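Local coordinates for protein HNH endonuclease (Geobacillus virus E2, PDB 5H0M) that nicks DNA as an HNH endonuclease of a thermophilic bacteriophage, and binds a zinc ion through four cysteines, at residues 66-71 / 108-113; 84-89 / 112-117. All coordinates share one frame; numbering follows the deposited sequence.

How the contacts relate
Both contacts use strand 110-113 and share Ser-112 and Leu-113, and their centres lie about 12 Å apart. Along the chain helix 59-71 comes first, then the loop 84-89, then the strand that meets both. Contact 1 lays the end of that helix against the strand; contact 2 brings the loop ahead of strand 90-93 to the point where strand 110-113 turns into helix 115-129. The two touch where Leu-69 CD2 lies 4.1 Å from Ala-88 CB. One short strand, half of the two-stranded antiparallel sheet, thus takes the helix along its length and leads, past Leu-113, into the zinc ligands at Cys-114 and Cys-117.

Contact 1: 66-71 / 108-113; sequences LAVLAK and DNLQSL
Buried helix-on-strand packing joins the last turns of helix 59-71 to strand 110-113, with Val-68 and Leu-69 set against Leu-110 and Ser-112. The segment axes approach to 7.8 Å and make an angle of 63°. Val-68 does most of the touching from the helix: its CG2 rests on Leu-110 CB at 3.8 Å and also reaches CD1 of that leucine, the two side chains crossing at about a right angle. Its other branch, CG1, held anti to the backbone N (chi1 173°), points across to the strand and lies 3.7 Å from Ser-112 OG. Leu-69 arrives at the same serine by its end, CD2 coming within 3.5 Å of Ser-112 OG. The hydroxyl therefore sits among methyl groups, and its polar need is met by a hydrogen bond to Asp-72, just beyond the helix. Strand 110-113 pairs antiparallel with strand 90-93, the two strands of the beta-beta-alpha-metal (His-Me finger) fold, and helix 59-71 packs against that pair of strands. Val-91 and His-93 of the partner strand touch Leu-69 and Leu-110 respectively, while Trp-61 and Thr-64, earlier on the helix, also lie against Leu-110. At the border of this apolar patch the link is by water. Lys-71 NZ donates to two waters, each 2.9 Å away; one of them stands 2.9 Å from Leu-110 O, and the second reaches the same carbonyl only weakly. On the other face of the strand, Gln-111 turns from the helix and its OE1 is hydrogen-bonded to His-78.

Contact 2: 84-89 / 112-117; sequences KITRAV and SLCQAC. With ZN (zinc ion), chain B.
Thr-86 and Cys-114 meet side chain to side chain where the loop 84-89 crosses the junction of strand 110-113 and helix 115-129. From its CB, Cys-114 touches Thr-86 CG2 at 3.5 Å and lies near the carbonyl oxygen of Arg-87. Its SG swings between the backbone N and the carbonyl carbon (chi1 73°), a placement that brings the sulfur to the zinc ion at 2.4 Å. The same SG accepts a hydrogen bond from Cys-117 N, 3.4 Å away and fairly straight at 161°, a capping bond to Cys-114, which occupies the N-cap position of helix 115-129. Sharing the sulfur between the metal and this N-H probably helps to stabilise its negative charge. Cys-117, in the first turn of the helix, brings its own SG to zinc at 2.3 Å.

Beyond the metal, the loop is fastened to the strand by Val-89 N, which donates to Leu-113 O at 2.8 Å; the donor stands 33° out of the carbonyl plane. Ala-88 CA leans on that oxygen as well, in a CH...O contact, and the methyl of Ala-88 packs on Ser-112 CB at 3.6 Å. Val-89 CG2 abuts the N-terminal end of the helix, 3.6 Å from Gln-115 N.

Thr-86 also touches Cys-79 and has a backbone bond to Cys-76, so the loop runs alongside both halves of the metal site. Cys-76 and Cys-79 complete the coordination, and two CxxC pairs, the second of them spanning the start of helix 115-129, form a four-cysteine zinc site, probably structural, of the kind found in many HNH endonucleases.

Contact 1: 66-71 / 108-113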
ATOM      1  N   LEU A  66       3.044   2.166 -10.943  1.00 14.61           N
ATOM      2  CA  LEU A  66       3.657   3.179 -11.775  1.00 14.83           C
ATOM      3  C   LEU A  66       2.719   4.358 -11.988  1.00 14.27           C
ATOM      4  O   LEU A  66       3.154   5.500 -11.988  1.00 15.73           O
ATOM      5  CB  LEU A  66       4.073   2.596 -13.126  1.00 14.66           C
ATOM      6  CG  LEU A  66       5.256   1.625 -13.115  1.00 17.00           C
ATOM      7  CD1 LEU A  66       5.392   0.957 -14.485  1.00 17.21           C
ATOM      8  CD2 LEU A  66       6.554   2.308 -12.707  1.00 18.23           C
ATOM      9  N   ALA A  67       1.434   4.083 -12.160  1.00 13.49           N
ATOM     10  CA  ALA A  67       0.446   5.132 -12.354  1.00 14.18           C
ATOM     11  C   ALA A  67       0.368   6.039 -11.121  1.00 14.48           C
ATOM     12  O   ALA A  67       0.244   7.252 -11.233  1.00 14.61           O
ATOM     13  CB  ALA A  67      -0.916   4.544 -12.677  1.00 15.46           C
ATOM     14  N   VAL A  68       0.425   5.433  -9.933  1.00 13.49           N
ATOM     15  CA  VAL A  68       0.369   6.207  -8.691  1.00 13.13           C
ATOM     16  C   VAL A  68       1.624   7.060  -8.515  1.00 12.91           C
ATOM     17  O   VAL A  68       1.548   8.246  -8.191  1.00 13.13           O
ATOM     18  CB  VAL A  68       0.155   5.277  -7.476  1.00 13.35           C
ATOM     19  CG1 VAL A  68       0.266   6.043  -6.161  1.00 13.75           C
ATOM     20  CG2 VAL A  68      -1.201   4.598  -7.543  1.00 14.56           C
ATOM     21  N   LEU A  69       2.790   6.467  -8.726  1.00 12.96           N
ATOM     22  CA  LEU A  69       4.033   7.232  -8.604  1.00 13.61           C
ATOM     23  C   LEU A  69       4.034   8.398  -9.578  1.00 13.64           C
ATOM     24  O   LEU A  69       4.429   9.505  -9.230  1.00 14.21           O
ATOM     25  CB  LEU A  69       5.243   6.347  -8.845  1.00 15.36           C
ATOM     26  CG  LEU A  69       5.561   5.389  -7.693  1.00 15.41           C
ATOM     27  CD1 LEU A  69       6.454   4.267  -8.198  1.00 16.15           C
ATOM     28  CD2 LEU A  69       6.194   6.120  -6.529  1.00 16.37           C
ATOM     29  N   ALA A  70       3.581   8.146 -10.793  1.00 14.63           N
ATOM     30  CA  ALA A  70       3.558   9.205 -11.793  1.00 16.19           C
ATOM     31  C   ALA A  70       2.610  10.330 -11.399  1.00 16.11           C
ATOM     32  O   ALA A  70       2.981  11.517 -11.478  1.00 17.68           O
ATOM     33  CB  ALA A  70       3.172   8.644 -13.156  1.00 15.71           C
ATOM     34  N   LYS A  71       1.409   9.969 -10.956  1.00 15.70           N
ATOM     35  CA  LYS A  71       0.396  10.937 -10.468  1.00 18.05           C
ATOM     36  C   LYS A  71       0.953  11.771  -9.330  1.00 17.54           C
ATOM     37  O   LYS A  71       0.703  12.970  -9.247  1.00 19.23           O
ATOM     38  CB  LYS A  71      -0.885  10.206 -10.021  1.00 21.52           C
ATOM     39  CG  LYS A  71      -1.873  11.051  -9.226  1.00 26.11           C
ATOM     40  CD  LYS A  71      -2.996  10.208  -8.664  1.00 30.77           C
ATOM     41  CE  LYS A  71      -2.595   9.478  -7.396  1.00 28.41           C
ATOM     42  NZ  LYS A  71      -2.547  10.362  -6.194  1.00 26.02           N
ATOM     43  N   ASP A 108      -7.324   5.866  -5.177  1.00 15.61           N
ATOM     44  CA  ASP A 108      -7.599   6.610  -3.953  1.00 15.54           C
ATOM     45  C   ASP A 108      -7.302   5.829  -2.680  1.00 15.06           C
ATOM     46  O   ASP A 108      -7.453   6.367  -1.591  1.00 16.72           O
ATOM     47  CB  ASP A 108      -9.025   7.175  -3.937  1.00 15.93           C
ATOM     48  CG  ASP A 108     -10.100   6.120  -3.889  1.00 17.35           C
ATOM     49  OD1 ASP A 108      -9.839   4.913  -3.999  1.00 17.83           O
ATOM     50  OD2 ASP A 108     -11.290   6.522  -3.748  1.00 23.33           O
ATOM     51  N   ASN A 109      -6.884   4.573  -2.822  1.00 12.12           N
ATOM     52  CA  ASN A 109      -6.424   3.757  -1.708  1.00 11.95           C
ATOM     53  C   ASN A 109      -4.917   3.550  -1.771  1.00 11.70           C
ATOM     54  O   ASN A 109      -4.401   2.677  -1.087  1.00 12.96           O
ATOM     55  CB  ASN A 109      -7.111   2.388  -1.709  1.00 11.97           C
ATOM     56  CG  ASN A 109      -6.855   1.601  -0.444  1.00 12.74           C
ATOM     57  OD1 ASN A 109      -6.919   2.156   0.656  1.00 13.41           O
ATOM     58  ND2 ASN A 109      -6.583   0.315  -0.579  1.00 12.34           N
ATOM     59  N   LEU A 110      -4.212   4.347  -2.579  1.00 11.98           N
ATOM     60  CA  LEU A 110      -2.764   4.147  -2.762  1.00 12.86           C
ATOM     61  C   LEU A 110      -2.006   5.463  -2.641  1.00 13.13           C
ATOM     62  O   LEU A 110      -2.434   6.474  -3.197  1.00 14.14           O
ATOM     63  CB  LEU A 110      -2.505   3.519  -4.140  1.00 13.05           C
ATOM     64  CG  LEU A 110      -2.966   2.075  -4.271  1.00 13.87           C
ATOM     65  CD1 LEU A 110      -3.019   1.671  -5.730  1.00 14.12           C
ATOM     66  CD2 LEU A 110      -2.114   1.126  -3.457  1.00 13.97           C
ATOM     67  N   GLN A 111      -0.889   5.450  -1.913  1.00 12.67           N
ATOM     68  CA  GLN A 111      -0.055   6.637  -1.785  1.00 12.71           C
ATOM     69  C   GLN A 111       1.415   6.310  -1.958  1.00 12.71           C
ATOM     70  O   GLN A 111       1.902   5.306  -1.453  1.00 13.62           O
ATOM     71  CB  GLN A 111      -0.247   7.319  -0.433  1.00 13.42           C
ATOM     72  CG  GLN A 111      -1.664   7.713  -0.113  1.00 14.43           C
ATOM     73  CD  GLN A 111      -1.737   8.454   1.208  1.00 13.54           C
ATOM     74  OE1 GLN A 111      -1.665   7.839   2.279  1.00 14.93           O
ATOM     75  NE2 GLN A 111      -1.865   9.765   1.137  1.00 14.42           N
ATOM     76  N   SER A 112       2.120   7.203  -2.636  1.00 12.67           N
ATOM     77  CA  SER A 112       3.571   7.123  -2.720  1.00 12.47           C
ATOM     78  C   SER A 112       4.160   7.667  -1.426  1.00 12.18           C
ATOM     79  O   SER A 112       3.753   8.742  -0.974  1.00 12.80           O
ATOM     80  CB  SER A 112       4.069   7.977  -3.885  1.00 12.88           C
ATOM     81  OG  SER A 112       3.419   7.614  -5.104  1.00 14.22           O
ATOM     82  N   LEU A 113       5.094   6.915  -0.831  1.00 11.82           N
ATOM     83  CA  LEU A 113       5.666   7.234   0.491  1.00 12.41           C
ATOM     84  C   LEU A 113       7.174   7.072   0.496  1.00 12.61           C
ATOM     85  O   LEU A 113       7.723   6.237  -0.219  1.00 13.26           O
ATOM     86  CB  LEU A 113       5.103   6.317   1.583  1.00 12.99           C
ATOM     87  CG  LEU A 113       3.583   6.354   1.823  1.00 13.59           C
ATOM     88  CD1 LEU A 113       3.224   5.354   2.902  1.00 14.41           C
ATOM     89  CD2 LEU A 113       3.117   7.750   2.198  1.00 14.08           C
TER
HETATM   90  O   HOH W   1      -1.377   9.090  -3.874  1.00 20.92           O
HETATM   91  O   HOH W   2      -4.461   8.691  -4.696  1.00 29.47           O

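Contact 2: 84-89 / 112-117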
ATOM      1  N   LYS A  84       6.930  19.223   3.168  1.00 19.13           N
ATOM      2  CA  LYS A  84       8.268  18.713   2.971  1.00 19.60           C
ATOM      3  C   LYS A  84       8.347  18.009   1.629  1.00 18.18           C
ATOM      4  O   LYS A  84       7.351  17.443   1.155  1.00 18.71           O
ATOM      5  CB  LYS A  84       8.622  17.724   4.095  1.00 22.55           C
ATOM      6  CG  LYS A  84       8.734  18.370   5.464  1.00 27.55           C
ATOM      7  CD  LYS A  84       8.620  17.373   6.596  1.00 34.09           C
ATOM      8  CE  LYS A  84       9.768  16.390   6.567  1.00 41.51           C
ATOM      9  NZ  LYS A  84       9.733  15.548   7.794  1.00 47.50           N
ATOM     10  N   ILE A  85       9.529  18.041   1.037  1.00 17.55           N
ATOM     11  CA  ILE A  85       9.808  17.418  -0.250  1.00 18.63           C
ATOM     12  C   ILE A  85      10.742  16.233  -0.064  1.00 19.81           C
ATOM     13  O   ILE A  85      11.912  16.397   0.290  1.00 20.61           O
ATOM     14  CB  ILE A  85      10.427  18.415  -1.246  1.00 20.21           C
ATOM     15  CG1 ILE A  85       9.473  19.580  -1.507  1.00 20.46           C
ATOM     16  CG2 ILE A  85      10.801  17.716  -2.537  1.00 20.43           C
ATOM     17  CD1 ILE A  85       8.119  19.216  -2.082  1.00 21.95           C
ATOM     18  N   THR A  86      10.215  15.030  -0.317  1.00 17.38           N
ATOM     19  CA  THR A  86      10.965  13.796  -0.157  1.00 17.71           C
ATOM     20  C   THR A  86      10.615  12.840  -1.276  1.00 16.96           C
ATOM     21  O   THR A  86       9.434  12.631  -1.568  1.00 17.78           O
ATOM     22  CB  THR A  86      10.643  13.104   1.178  1.00 17.75           C
ATOM     23  OG1 THR A  86      10.740  14.055   2.249  1.00 18.34           O
ATOM     24  CG2 THR A  86      11.622  11.966   1.420  1.00 18.09           C
ATOM     25  N   ARG A  87      11.625  12.252  -1.893  1.00 16.36           N
ATOM     26  CA  ARG A  87      11.407  11.249  -2.926  1.00 16.70           C
ATOM     27  C   ARG A  87      10.681  10.029  -2.346  1.00 15.83           C
ATOM     28  O   ARG A  87      11.070   9.505  -1.310  1.00 17.30           O
ATOM     29  CB  ARG A  87      12.743  10.797  -3.491  1.00 19.40           C
ATOM     30  CG  ARG A  87      12.636   9.739  -4.566  1.00 24.87           C
ATOM     31  CD  ARG A  87      12.708  10.365  -5.929  1.00 33.60           C
ATOM     32  NE  ARG A  87      12.644   9.371  -6.993  1.00 40.91           N
ATOM     33  CZ  ARG A  87      12.505   9.676  -8.278  1.00 41.37           C
ATOM     34  NH1 ARG A  87      12.412  10.948  -8.652  1.00 39.87           N
ATOM     35  NH2 ARG A  87      12.449   8.713  -9.190  1.00 45.09           N
ATOM     36  N   ALA A  88       9.636   9.576  -3.028  1.00 14.83           N
ATOM     37  CA  ALA A  88       8.960   8.337  -2.656  1.00 14.59           C
ATOM     38  C   ALA A  88       9.766   7.126  -3.076  1.00 16.16           C
ATOM     39  O   ALA A  88      10.381   7.129  -4.139  1.00 17.85           O
ATOM     40  CB  ALA A  88       7.593   8.276  -3.286  1.00 14.74           C
ATOM     41  N   VAL A  89       9.706   6.080  -2.259  1.00 15.38           N
ATOM     42  CA  VAL A  89      10.387   4.811  -2.528  1.00 15.63           C
ATOM     43  C   VAL A  89       9.453   3.607  -2.580  1.00 15.54           C
ATOM     44  O   VAL A  89       9.878   2.516  -2.966  1.00 15.44           O
ATOM     45  CB  VAL A  89      11.498   4.524  -1.503  1.00 17.53           C
ATOM     46  CG1 VAL A  89      12.578   5.598  -1.592  1.00 20.35           C
ATOM     47  CG2 VAL A  89      10.964   4.395  -0.091  1.00 18.48           C
ATOM     48  N   SER A 112       2.120   7.203  -2.636  1.00 12.67           N
ATOM     49  CA  SER A 112       3.571   7.123  -2.720  1.00 12.47           C
ATOM     50  C   SER A 112       4.160   7.667  -1.426  1.00 12.18           C
ATOM     51  O   SER A 112       3.753   8.742  -0.974  1.00 12.80           O
ATOM     52  CB  SER A 112       4.069   7.977  -3.885  1.00 12.88           C
ATOM     53  OG  SER A 112       3.419   7.614  -5.104  1.00 14.22           O
ATOM     54  N   LEU A 113       5.094   6.915  -0.831  1.00 11.82           N
ATOM     55  CA  LEU A 113       5.666   7.234   0.491  1.00 12.41           C
ATOM     56  C   LEU A 113       7.174   7.072   0.496  1.00 12.61           C
ATOM     57  O   LEU A 113       7.723   6.237  -0.219  1.00 13.26           O
ATOM     58  CB  LEU A 113       5.103   6.317   1.583  1.00 12.99           C
ATOM     59  CG  LEU A 113       3.583   6.354   1.823  1.00 13.59           C
ATOM     60  CD1 LEU A 113       3.224   5.354   2.902  1.00 14.41           C
ATOM     61  CD2 LEU A 113       3.117   7.750   2.198  1.00 14.08           C
ATOM     62  N   CYS A 114       7.829   7.887   1.324  1.00 13.29           N
ATOM     63  CA  CYS A 114       9.226   7.672   1.665  1.00 14.34           C
ATOM     64  C   CYS A 114       9.310   6.574   2.724  1.00 15.89           C
ATOM     65  O   CYS A 114       8.304   6.128   3.269  1.00 14.91           O
ATOM     66  CB  CYS A 114       9.873   8.969   2.165  1.00 14.62           C
ATOM     67  SG  CYS A 114       9.375   9.495   3.807  1.00 15.38           S
ATOM     68  N   GLN A 115      10.514   6.105   3.009  1.00 15.28           N
ATOM     69  CA  GLN A 115      10.668   5.027   3.975  1.00 15.51           C
ATOM     70  C   GLN A 115      10.204   5.432   5.371  1.00 14.78           C
ATOM     71  O   GLN A 115       9.561   4.657   6.071  1.00 15.02           O
ATOM     72  CB  GLN A 115      12.120   4.563   4.029  1.00 16.42           C
ATOM     73  CG  GLN A 115      12.388   3.620   5.181  1.00 17.10           C
ATOM     74  CD  GLN A 115      13.796   3.112   5.183  1.00 18.54           C
ATOM     75  OE1 GLN A 115      14.471   3.140   4.153  1.00 18.57           O
ATOM     76  NE2 GLN A 115      14.244   2.622   6.331  1.00 20.80           N
ATOM     77  N   ALA A 116      10.572   6.630   5.806  1.00 14.40           N
ATOM     78  CA  ALA A 116      10.204   7.094   7.133  1.00 15.08           C
ATOM     79  C   ALA A 116       8.700   7.170   7.302  1.00 15.23           C
ATOM     80  O   ALA A 116       8.167   6.780   8.337  1.00 16.68           O
ATOM     81  CB  ALA A 116      10.851   8.436   7.455  1.00 16.74           C
ATOM     82  N   CYS A 117       8.009   7.670   6.277  1.00 15.06           N
ATOM     83  CA  CYS A 117       6.553   7.738   6.326  1.00 14.59           C
ATOM     84  C   CYS A 117       5.919   6.357   6.241  1.00 13.59           C
ATOM     85  O   CYS A 117       4.911   6.111   6.870  1.00 14.32           O
ATOM     86  CB  CYS A 117       6.021   8.660   5.240  1.00 13.93           C
ATOM     87  SG  CYS A 117       6.366  10.400   5.630  1.00 15.14           S
TER
HETATM   88 ZN    ZN B 800       7.593  11.029   3.751  1.00 15.03          ZN